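TqaL (Neurospora crassa, PDB 7EEH) belongs to the 2OG-Fe dioxygenase family of the cupin clan and holds a ferric ion at a protein metal site. Local coordinates at residues I18-I21 with M22-S26; R25-Y28 with I29-S33; I34-G38 with S39-P43; V135-G138 with M139-G143. The protein carries 1 engineered substitution. One frame throughout, in Å; residues are numbered along the deposited sequence.

Contact 1 (I18-I21 with M22-S26)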
loop_
_atom_site.group_PDB
_atom_site.type_symbol
_atom_site.label_atom_id
_atom_site.label_comp_id
_atom_site.label_asym_id
_atom_site.label_seq_id
_atom_site.Cartn_x
_atom_site.Cartn_y
_atom_site.Cartn_z
ATOM N N ILE B 18 -5.051 3.528 -9.165
ATOM C CA ILE B 18 -4.708 4.756 -9.872
ATOM C C ILE B 18 -3.336 5.239 -9.441
ATOM O O ILE B 18 -2.518 5.647 -10.272
ATOM C CB ILE B 18 -5.792 5.830 -9.648
ATOM C CG1 ILE B 18 -7.129 5.342 -10.223
ATOM C CG2 ILE B 18 -5.384 7.137 -10.339
ATOM C CD1 ILE B 18 -8.298 6.257 -9.912
ATOM N N ALA B 19 -3.045 5.154 -8.138
ATOM C CA ALA B 19 -1.733 5.571 -7.645
ATOM C C ALA B 19 -0.620 4.813 -8.354
ATOM O O ALA B 19 0.369 5.399 -8.799
ATOM C CB ALA B 19 -1.651 5.361 -6.133
ATOM N N GLU B 20 -0.770 3.499 -8.473
ATOM C CA GLU B 20 0.253 2.717 -9.154
ATOM C C GLU B 20 0.330 3.085 -10.639
ATOM O O GLU B 20 1.423 3.141 -11.223
ATOM C CB GLU B 20 -0.044 1.224 -8.946
ATOM C CG GLU B 20 0.906 0.283 -9.670
ATOM C CD GLU B 20 2.363 0.517 -9.293
ATOM O OE1 GLU B 20 2.621 0.836 -8.104
ATOM O OE2 GLU B 20 3.231 0.379 -10.191
ATOM N N ILE B 21 -0.819 3.345 -11.263
ATOM C CA ILE B 21 -0.822 3.712 -12.677
ATOM C C ILE B 21 -0.133 5.056 -12.883
ATOM O O ILE B 21 0.617 5.236 -13.846
ATOM C CB ILE B 21 -2.259 3.715 -13.231
ATOM C CG1 ILE B 21 -2.817 2.292 -13.239
ATOM C CG2 ILE B 21 -2.301 4.353 -14.631
ATOM C CD1 ILE B 21 -4.331 2.228 -13.503
HETATM N N MSE B 22 -0.299 5.979 -11.943
HETATM C CA MSE B 22 0.417 7.272 -11.997
HETATM C C MSE B 22 1.940 7.038 -11.885
HETATM O O MSE B 22 2.675 7.734 -12.539
HETATM C CB MSE B 22 -0.157 8.227 -10.960
HETATM C CG MSE B 22 -1.565 8.631 -11.230
HETATM SE SE MSE B 22 -1.721 9.564 -12.910
HETATM C CE MSE B 22 -2.496 8.382 -14.060
ATOM N N LYS B 23 2.379 6.078 -11.073
ATOM C CA LYS B 23 3.805 5.758 -11.029
ATOM C C LYS B 23 4.302 5.251 -12.385
ATOM O O LYS B 23 5.351 5.680 -12.881
ATOM C CB LYS B 23 4.089 4.725 -9.943
ATOM C CG LYS B 23 3.885 5.247 -8.539
ATOM C CD LYS B 23 4.123 4.132 -7.531
ATOM C CE LYS B 23 4.157 4.689 -6.114
ATOM N NZ LYS B 23 3.863 3.615 -5.122
ATOM N N LEU B 24 3.567 4.317 -12.995
ATOM C CA LEU B 24 3.938 3.837 -14.325
ATOM C C LEU B 24 3.983 4.987 -15.319
ATOM O O LEU B 24 4.858 5.028 -16.193
ATOM C CB LEU B 24 2.957 2.749 -14.798
ATOM C CG LEU B 24 2.990 1.443 -13.999
ATOM C CD1 LEU B 24 1.835 0.498 -14.378
ATOM C CD2 LEU B 24 4.331 0.758 -14.178
ATOM N N ARG B 25 3.042 5.929 -15.204
ATOM C CA ARG B 25 3.022 7.072 -16.113
ATOM C C ARG B 25 4.304 7.898 -15.997
ATOM O O ARG B 25 4.859 8.339 -17.009
ATOM C CB ARG B 25 1.793 7.936 -15.824
ATOM C CG ARG B 25 1.702 9.207 -16.652
ATOM C CD ARG B 25 0.430 9.948 -16.345
ATOM N NE ARG B 25 0.238 11.151 -17.139
ATOM C CZ ARG B 25 0.843 12.311 -16.900
ATOM N NH1 ARG B 25 1.711 12.432 -15.897
ATOM N NH2 ARG B 25 0.602 13.345 -17.690
ATOM N N SER B 26 4.789 8.117 -14.772
ATOM C CA SER B 26 6.050 8.842 -14.594
ATOM C C SER B 26 7.204 8.114 -15.259
ATOM O O SER B 26 8.080 8.743 -15.867
ATOM C CB SER B 26 6.346 9.037 -13.108
ATOM O OG SER B 26 5.473 10.000 -12.572
HETATM O O HOH W 1 1.805 1.935 -6.035
#

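Contact 2 (R25-Y28 with I29-S33)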
loop_
_atom_site.group_PDB
_atom_site.type_symbol
_atom_site.label_atom_id
_atom_site.label_comp_id
_atom_site.label_asym_id
_atom_site.label_seq_id
_atom_site.Cartn_x
_atom_site.Cartn_y
_atom_site.Cartn_z
ATOM N N ARG B 25 3.042 5.929 -15.204
ATOM C CA ARG B 25 3.022 7.072 -16.113
ATOM C C ARG B 25 4.304 7.898 -15.997
ATOM O O ARG B 25 4.859 8.339 -17.009
ATOM C CB ARG B 25 1.793 7.936 -15.824
ATOM C CG ARG B 25 1.702 9.207 -16.652
ATOM C CD ARG B 25 0.430 9.948 -16.345
ATOM N NE ARG B 25 0.238 11.151 -17.139
ATOM C CZ ARG B 25 0.843 12.311 -16.900
ATOM N NH1 ARG B 25 1.711 12.432 -15.897
ATOM N NH2 ARG B 25 0.602 13.345 -17.690
ATOM N N SER B 26 4.789 8.117 -14.772
ATOM C CA SER B 26 6.050 8.842 -14.594
ATOM C C SER B 26 7.204 8.114 -15.259
ATOM O O SER B 26 8.080 8.743 -15.867
ATOM C CB SER B 26 6.346 9.037 -13.108
ATOM O OG SER B 26 5.473 10.000 -12.572
ATOM N N LYS B 27 7.215 6.782 -15.166
ATOM C CA LYS B 27 8.258 5.988 -15.813
ATOM C C LYS B 27 8.137 6.060 -17.329
ATOM O O LYS B 27 9.145 6.074 -18.040
ATOM C CB LYS B 27 8.170 4.541 -15.325
ATOM C CG LYS B 27 9.311 3.639 -15.757
ATOM C CD LYS B 27 9.284 2.285 -15.018
ATOM C CE LYS B 27 8.271 1.310 -15.620
ATOM N NZ LYS B 27 8.130 0.050 -14.805
ATOM N N TYR B 28 6.905 6.112 -17.837
ATOM C CA TYR B 28 6.678 6.293 -19.267
ATOM C C TYR B 28 7.196 7.646 -19.746
ATOM O O TYR B 28 7.836 7.735 -20.795
ATOM C CB TYR B 28 5.186 6.167 -19.553
ATOM C CG TYR B 28 4.758 6.130 -21.001
ATOM C CD1 TYR B 28 5.259 5.172 -21.880
ATOM C CD2 TYR B 28 3.783 6.996 -21.463
ATOM C CE1 TYR B 28 4.822 5.114 -23.195
ATOM C CE2 TYR B 28 3.341 6.948 -22.779
ATOM C CZ TYR B 28 3.862 6.012 -23.635
ATOM O OH TYR B 28 3.396 5.966 -24.938
ATOM N N ILE B 29 6.910 8.715 -18.997
ATOM C CA ILE B 29 7.437 10.032 -19.356
ATOM C C ILE B 29 8.958 9.995 -19.416
ATOM O O ILE B 29 9.573 10.527 -20.345
ATOM C CB ILE B 29 6.941 11.098 -18.364
ATOM C CG1 ILE B 29 5.448 11.323 -18.551
ATOM C CG2 ILE B 29 7.715 12.434 -18.558
ATOM C CD1 ILE B 29 4.785 12.005 -17.375
ATOM N N THR B 30 9.584 9.326 -18.452
ATOM C CA THR B 30 11.045 9.286 -18.390
ATOM C C THR B 30 11.627 8.428 -19.500
ATOM O O THR B 30 12.575 8.835 -20.176
ATOM C CB THR B 30 11.500 8.766 -17.022
ATOM O OG1 THR B 30 11.126 9.721 -16.032
ATOM C CG2 THR B 30 13.005 8.600 -16.991
ATOM N N ASN B 31 11.062 7.240 -19.721
ATOM C CA ASN B 31 11.691 6.275 -20.604
ATOM C C ASN B 31 11.091 6.230 -22.003
ATOM O O ASN B 31 11.705 5.632 -22.891
ATOM C CB ASN B 31 11.625 4.879 -19.986
ATOM C CG ASN B 31 12.441 4.773 -18.725
ATOM O OD1 ASN B 31 13.482 5.424 -18.587
ATOM N ND2 ASN B 31 11.978 3.954 -17.793
ATOM N N ARG B 32 9.916 6.823 -22.220
ATOM C CA ARG B 32 9.193 6.852 -23.495
ATOM C C ARG B 32 8.663 5.483 -23.917
ATOM O O ARG B 32 8.171 5.331 -25.061
ATOM C CB ARG B 32 10.043 7.458 -24.619
ATOM C CG ARG B 32 10.897 8.660 -24.182
ATOM C CD ARG B 32 10.094 9.690 -23.409
ATOM N NE ARG B 32 9.238 10.466 -24.290
ATOM C CZ ARG B 32 8.341 11.348 -23.877
ATOM N NH1 ARG B 32 8.165 11.579 -22.577
ATOM N NH2 ARG B 32 7.623 12.004 -24.770
ATOM N N SER B 33 8.752 4.487 -23.038
ATOM C CA SER B 33 8.025 3.227 -23.152
ATOM C C SER B 33 8.031 2.549 -21.790
ATOM O O SER B 33 8.850 2.870 -20.930
ATOM C CB SER B 33 8.625 2.296 -24.202
ATOM O OG SER B 33 9.860 1.758 -23.775
#

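Contact 3 (I34-G38 with S39-P43)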
loop_
_atom_site.group_PDB
_atom_site.type_symbol
_atom_site.label_atom_id
_atom_site.label_comp_id
_atom_site.label_asym_id
_atom_site.label_seq_id
_atom_site.Cartn_x
_atom_site.Cartn_y
_atom_site.Cartn_z
ATOM N N ILE B 34 7.085 1.623 -21.597
ATOM C CA ILE B 34 7.017 0.807 -20.391
ATOM C C ILE B 34 6.545 -0.582 -20.777
ATOM O O ILE B 34 5.713 -0.751 -21.675
ATOM C CB ILE B 34 6.060 1.358 -19.309
ATOM C CG1 ILE B 34 4.662 1.643 -19.886
ATOM C CG2 ILE B 34 6.639 2.587 -18.639
ATOM C CD1 ILE B 34 3.643 1.979 -18.804
ATOM N N PHE B 35 7.059 -1.583 -20.073
ATOM C CA PHE B 35 6.564 -2.947 -20.190
ATOM C C PHE B 35 6.030 -3.362 -18.833
ATOM O O PHE B 35 6.710 -3.191 -17.819
ATOM C CB PHE B 35 7.654 -3.902 -20.664
ATOM C CG PHE B 35 7.167 -5.323 -20.877
ATOM C CD1 PHE B 35 6.339 -5.634 -21.947
ATOM C CD2 PHE B 35 7.543 -6.340 -20.007
ATOM C CE1 PHE B 35 5.898 -6.943 -22.150
ATOM C CE2 PHE B 35 7.093 -7.641 -20.203
ATOM C CZ PHE B 35 6.274 -7.935 -21.278
ATOM N N VAL B 36 4.797 -3.845 -18.801
ATOM C CA VAL B 36 4.150 -4.195 -17.548
ATOM C C VAL B 36 3.808 -5.671 -17.616
ATOM O O VAL B 36 3.080 -6.098 -18.520
ATOM C CB VAL B 36 2.896 -3.349 -17.282
ATOM C CG1 VAL B 36 2.361 -3.651 -15.895
ATOM C CG2 VAL B 36 3.215 -1.856 -17.420
ATOM N N GLU B 37 4.351 -6.451 -16.686
ATOM C CA GLU B 37 4.056 -7.874 -16.654
ATOM C C GLU B 37 2.590 -8.107 -16.308
ATOM O O GLU B 37 2.004 -7.380 -15.502
ATOM C CB GLU B 37 4.952 -8.575 -15.635
ATOM C CG GLU B 37 6.393 -8.156 -15.729
ATOM C CD GLU B 37 7.291 -9.298 -16.086
ATOM O OE1 GLU B 37 6.894 -10.449 -15.840
ATOM O OE2 GLU B 37 8.387 -9.046 -16.626
ATOM N N GLY B 38 2.007 -9.146 -16.913
ATOM C CA GLY B 38 0.594 -9.437 -16.687
ATOM C C GLY B 38 0.245 -9.634 -15.224
ATOM O O GLY B 38 -0.834 -9.242 -14.779
ATOM N N SER B 39 1.152 -10.245 -14.454
ATOM C CA SER B 39 0.932 -10.385 -13.014
ATOM C C SER B 39 0.750 -9.032 -12.338
ATOM O O SER B 39 -0.001 -8.928 -11.358
ATOM C CB SER B 39 2.092 -11.156 -12.365
ATOM O OG SER B 39 3.349 -10.560 -12.623
ATOM N N ASP B 40 1.412 -7.984 -12.844
ATOM C CA ASP B 40 1.224 -6.630 -12.329
ATOM C C ASP B 40 0.011 -5.931 -12.939
ATOM O O ASP B 40 -0.586 -5.058 -12.291
ATOM C CB ASP B 40 2.490 -5.811 -12.582
ATOM C CG ASP B 40 3.676 -6.364 -11.836
ATOM O OD1 ASP B 40 3.447 -6.879 -10.730
ATOM O OD2 ASP B 40 4.811 -6.321 -12.353
HETATM N N MSE B 41 -0.361 -6.270 -14.170
HETATM C CA MSE B 41 -1.570 -5.695 -14.749
HETATM C C MSE B 41 -2.841 -6.177 -14.053
HETATM O O MSE B 41 -3.767 -5.393 -13.884
HETATM C CB MSE B 41 -1.669 -5.989 -16.253
HETATM C CG MSE B 41 -0.559 -5.338 -17.046
HETATM SE SE MSE B 41 -0.861 -3.425 -17.227
HETATM C CE MSE B 41 -2.793 -3.358 -17.198
ATOM N N VAL B 42 -2.896 -7.458 -13.646
ATOM C CA VAL B 42 -4.154 -8.001 -13.117
ATOM C C VAL B 42 -4.704 -7.177 -11.956
ATOM O O VAL B 42 -5.875 -6.765 -12.022
ATOM C CB VAL B 42 -3.993 -9.488 -12.762
ATOM C CG1 VAL B 42 -5.140 -9.924 -11.869
ATOM C CG2 VAL B 42 -3.984 -10.328 -14.014
ATOM N N PRO B 43 -3.937 -6.872 -10.898
ATOM C CA PRO B 43 -4.524 -6.068 -9.813
ATOM C C PRO B 43 -4.883 -4.652 -10.238
ATOM O O PRO B 43 -5.844 -4.088 -9.700
ATOM C CB PRO B 43 -3.442 -6.089 -8.726
ATOM C CG PRO B 43 -2.204 -6.418 -9.423
ATOM C CD PRO B 43 -2.558 -7.279 -10.577
HETATM O O HOH W 2 5.606 -5.127 -14.491
HETATM O O HOH W 3 5.828 -11.785 -13.843
#

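Contact 4 (V135-G138 with M139-G143)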
loop_
_atom_site.group_PDB
_atom_site.type_symbol
_atom_site.label_atom_id
_atom_site.label_comp_id
_atom_site.label_asym_id
_atom_site.label_seq_id
_atom_site.Cartn_x
_atom_site.Cartn_y
_atom_site.Cartn_z
ATOM N N VAL B 135 -9.234 2.285 -20.194
ATOM C CA VAL B 135 -9.090 3.300 -19.157
ATOM C C VAL B 135 -7.626 3.423 -18.754
ATOM O O VAL B 135 -7.082 4.530 -18.650
ATOM C CB VAL B 135 -10.003 2.971 -17.961
ATOM C CG1 VAL B 135 -9.824 3.965 -16.864
ATOM C CG2 VAL B 135 -11.470 2.980 -18.403
ATOM N N PHE B 136 -6.967 2.283 -18.532
ATOM C CA PHE B 136 -5.546 2.266 -18.188
ATOM C C PHE B 136 -4.732 3.105 -19.162
ATOM O O PHE B 136 -3.948 3.971 -18.754
ATOM C CB PHE B 136 -5.046 0.817 -18.178
ATOM C CG PHE B 136 -3.533 0.652 -18.049
ATOM C CD1 PHE B 136 -2.928 0.593 -16.796
ATOM C CD2 PHE B 136 -2.743 0.455 -19.170
ATOM C CE1 PHE B 136 -1.556 0.370 -16.671
ATOM C CE2 PHE B 136 -1.380 0.232 -19.061
ATOM C CZ PHE B 136 -0.782 0.192 -17.801
ATOM N N LYS B 137 -4.902 2.858 -20.459
ATOM C CA LYS B 137 -4.106 3.572 -21.457
ATOM C C LYS B 137 -4.410 5.067 -21.447
ATOM O O LYS B 137 -3.490 5.894 -21.501
ATOM C CB LYS B 137 -4.353 2.990 -22.852
ATOM C CG LYS B 137 -3.528 3.694 -23.930
ATOM C CD LYS B 137 -3.602 3.041 -25.315
ATOM C CE LYS B 137 -2.514 3.660 -26.223
ATOM N NZ LYS B 137 -2.562 3.208 -27.639
ATOM N N GLY B 138 -5.696 5.436 -21.390
ATOM C CA GLY B 138 -6.049 6.852 -21.396
ATOM C C GLY B 138 -5.464 7.598 -20.213
ATOM O O GLY B 138 -4.982 8.727 -20.344
HETATM N N MSE B 139 -5.479 6.947 -19.057
HETATM C CA MSE B 139 -4.944 7.521 -17.802
HETATM C C MSE B 139 -3.451 7.807 -17.936
HETATM O O MSE B 139 -3.050 8.828 -17.522
HETATM C CB MSE B 139 -5.184 6.596 -16.608
HETATM C CG MSE B 139 -6.565 6.633 -16.059
HETATM SE SE MSE B 139 -6.649 5.625 -14.427
HETATM C CE MSE B 139 -5.005 6.010 -13.601
ATOM N N ILE B 140 -2.699 6.904 -18.534
ATOM C CA ILE B 140 -1.254 7.073 -18.677
ATOM C C ILE B 140 -0.935 8.140 -19.725
ATOM O O ILE B 140 -0.168 9.074 -19.473
ATOM C CB ILE B 140 -0.596 5.727 -19.025
ATOM C CG1 ILE B 140 -0.672 4.785 -17.828
ATOM C CG2 ILE B 140 0.854 5.934 -19.459
ATOM C CD1 ILE B 140 -0.099 3.434 -18.107
ATOM N N CYS B 141 -1.533 8.026 -20.913
ATOM C CA CYS B 141 -1.132 8.894 -22.017
ATOM C C CYS B 141 -1.610 10.329 -21.825
ATOM O O CYS B 141 -0.998 11.256 -22.364
ATOM C CB CYS B 141 -1.669 8.338 -23.333
ATOM S SG CYS B 141 -0.947 6.738 -23.715
ATOM N N HIS B 142 -2.696 10.521 -21.077
ATOM C CA HIS B 142 -3.245 11.844 -20.795
ATOM C C HIS B 142 -2.180 12.769 -20.228
ATOM O O HIS B 142 -1.540 12.449 -19.225
ATOM C CB HIS B 142 -4.403 11.704 -19.803
ATOM C CG HIS B 142 -5.090 12.991 -19.473
ATOM N ND1 HIS B 142 -5.609 13.256 -18.222
ATOM C CD2 HIS B 142 -5.359 14.080 -20.232
ATOM C CE1 HIS B 142 -6.160 14.457 -18.224
ATOM N NE2 HIS B 142 -6.021 14.978 -19.430
ATOM N N GLY B 143 -1.996 13.918 -20.872
ATOM C CA GLY B 143 -1.069 14.930 -20.407
ATOM C C GLY B 143 0.388 14.700 -20.738
ATOM O O GLY B 143 1.214 15.562 -20.424
#

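Contact 1 (I18-I21 with M22-S26)
Four successive i to i+4 backbone bonds join Ile18-Ile21 to Met22-Ser26, from Met22 N to Ile18 O at 2.8 Å through to Arg25 N on Ile21 O, which identifies one unbroken turn-on-turn run of alpha-helix 12-31. The first is nearly collinear with its carbonyl (C=O...N angle 165°). On the buried flank, Ile18 and Met22 lie side by side and point the same way, with Ile18 CG2 4.2 Å from Met22 CG. Bends at its second and third torsions carry the selenomethionine methyl of Met22 back to Ile21, where CE stands 4.1 Å from CG2. Met139 of helix 128-141 packs against Ile18, Ile21 and Met22, while Tyr15 of the second subunit covers Ile18 and Met22. Toward solvent the character changes. Glu20 starts with CG anti to its backbone N (chi1 177°), and the bend at chi2 brings the carboxylate alongside the next turn, where OE2 lies 4.0 Å from Leu24 CG. The extended chain of Lys23 crosses Glu20 at about a right angle. Their charged ends, OE1 and NZ, remain 4.3 Å apart, beyond a salt bridge, and one water joins them: it donates to Glu20 OE1 at 2.5 Å and accepts from Lys23 NZ at 2.8 Å.

Contact 2 (R25-Y28 with I29-S33)
The C-terminal end of helix 12-31 brings Arg25-Tyr28 against Ile29-Ser33, where the helix ends. Ser26 O is gripped twice by one residue: Thr30 N bonds to it at 3.0 Å and Thr30 OG1 donates to it at 3.2 Å, arriving from opposite faces of the carbonyl plane. One residue earlier, Ile29 CD1 sits over one face of the Arg25 guanidinium, 3.4 Å from NH1, while Arg25 NH2 bonds to His142 O. Asn31 ND2 comes within 3.4 Å of Lys27 CG and bonds to Glu37 of the third subunit. The final backbone bond, Arg32 N to Tyr28 O at 2.7 Å, is bent (N-H...O angle 140°), and Arg32 then leaves helical geometry with positive phi (68°). This ending delivers the chain into strand 33-36, one of the two outermost strands of the main antiparallel sheet. Arg32 folds back through bends at chi2 and chi3, placing NH1 2.8 Å from Ile29 O, in the carbonyl plane and on a lone pair; Glu250 holds its NE by a salt bridge. Tyr28 offers a ring edge to the departing chain, CD1 lying 3.6 Å from Ser33 CA, and its OH bonds to His190.

Contact 3 (I34-G38 with S39-P43)
Val36 and Met41 form the tight side of this strand-to-helix junction: Val36 CG1 presses to 3.5 Å from the selenium (SE) of Met41 and 3.6 Å from its CG. The two side chains cross at about a right angle. With Val36 CG1 anti to the backbone N (chi1 -174°), that branch meets the selenomethionine, whose own chain bends at chi2 and chi3. Leu24 of helix 12-31 backs Val36, and Leu133 and Phe136 of helix 128-141 lie against Met41, so two other helices also pack on this apolar pair.

The opposite character appears around Glu37 and Asp40, whose side chains run alongside each other with carboxylate planes 60° apart. Here the links pass through water. One water accepts from Glu37 N and donates to Asp40 OD2 at 2.6 Å; another donates to Glu37 OE1 at 2.6 Å and is also hydrogen-bonded to Ser39 OG. Glu37 OE2 is held by Asn31 of the third subunit, which ties this wetter side to the assembly.

Between the two sides, Glu37 O takes a bond from Met41 N at 2.9 Å and a weak one from Asp40 N at 2.8 Å, and Gly38 O receives Val42 N. Glu37 thus stands at the N-cap position of helix 38-48, where the edge strand 33-36 of the main antiparallel sheet gives way to the first helical turn.

Contact 4 (V135-G138 with M139-G143)
Ile140 CD1 lies over one face of the Phe136 ring, a CH-pi contact inside the last turns of helix 128-141. Ile140 CD1 is 3.7 Å from the centroid of the Phe136 ring and 25° off the normal, shifted toward the rim and nearest to CZ at 3.3 Å. The torsions account for the meeting: Phe136 sends CG anti to the backbone N (chi1 171°), and Ile140 extends its longer branch with CD1 toward the ring. Elsewhere round the helix, Val135 CG1 reaches Met139 CG at 4.3 Å, and Lys137 CG lies 4.0 Å from Cys141 SG.

The next shell is the helical backbone that sets these spacings. Met139 N bonds to Val135 O and Ile140 N to Phe136 O, while Cys141 N meets Lys137 O almost straight (N-H...O angle 171°). Farther out, Leu44 of helix 38-48 and Met192 pack on Phe136, Ile21 of helix 12-31 and Leu245 of the main sheet on Ile140, and His190 on Cys141. Lys137 extends its chain fully and bonds through NZ to His190 O on strand 190-199, so one flank of the helix is fastened to the sheet.

His142 is the first residue to leave helical geometry. Its ring stacks with that of Phe85 and meets Phe10 of the second subunit edge-to-face, while its backbone still closes the helix, with N bonded to Gly138 O at 3.0 Å.

From the N terminus, contact 1 and contact 2 follow each other along helix 12-31, overlapping at Arg25 and Ser26, and contact 2 carries the chain out of that helix. Contact 3 comes next in series, turning strand 33-36 into helix 38-48. Contact 4, far later in sequence, lies at the end of helix 128-141. Being local, none of the four closes a long loop or encloses another; the long-range ties run between them. Arg25 NH2 probably bonds to His142 O, linking the later part of helix 12-31 to the C-terminal end of helix 128-141, while Ile140 packs on Tyr28 and Ile34. Jointly they bring three helices together against the 33-36 side of the main antiparallel sheet.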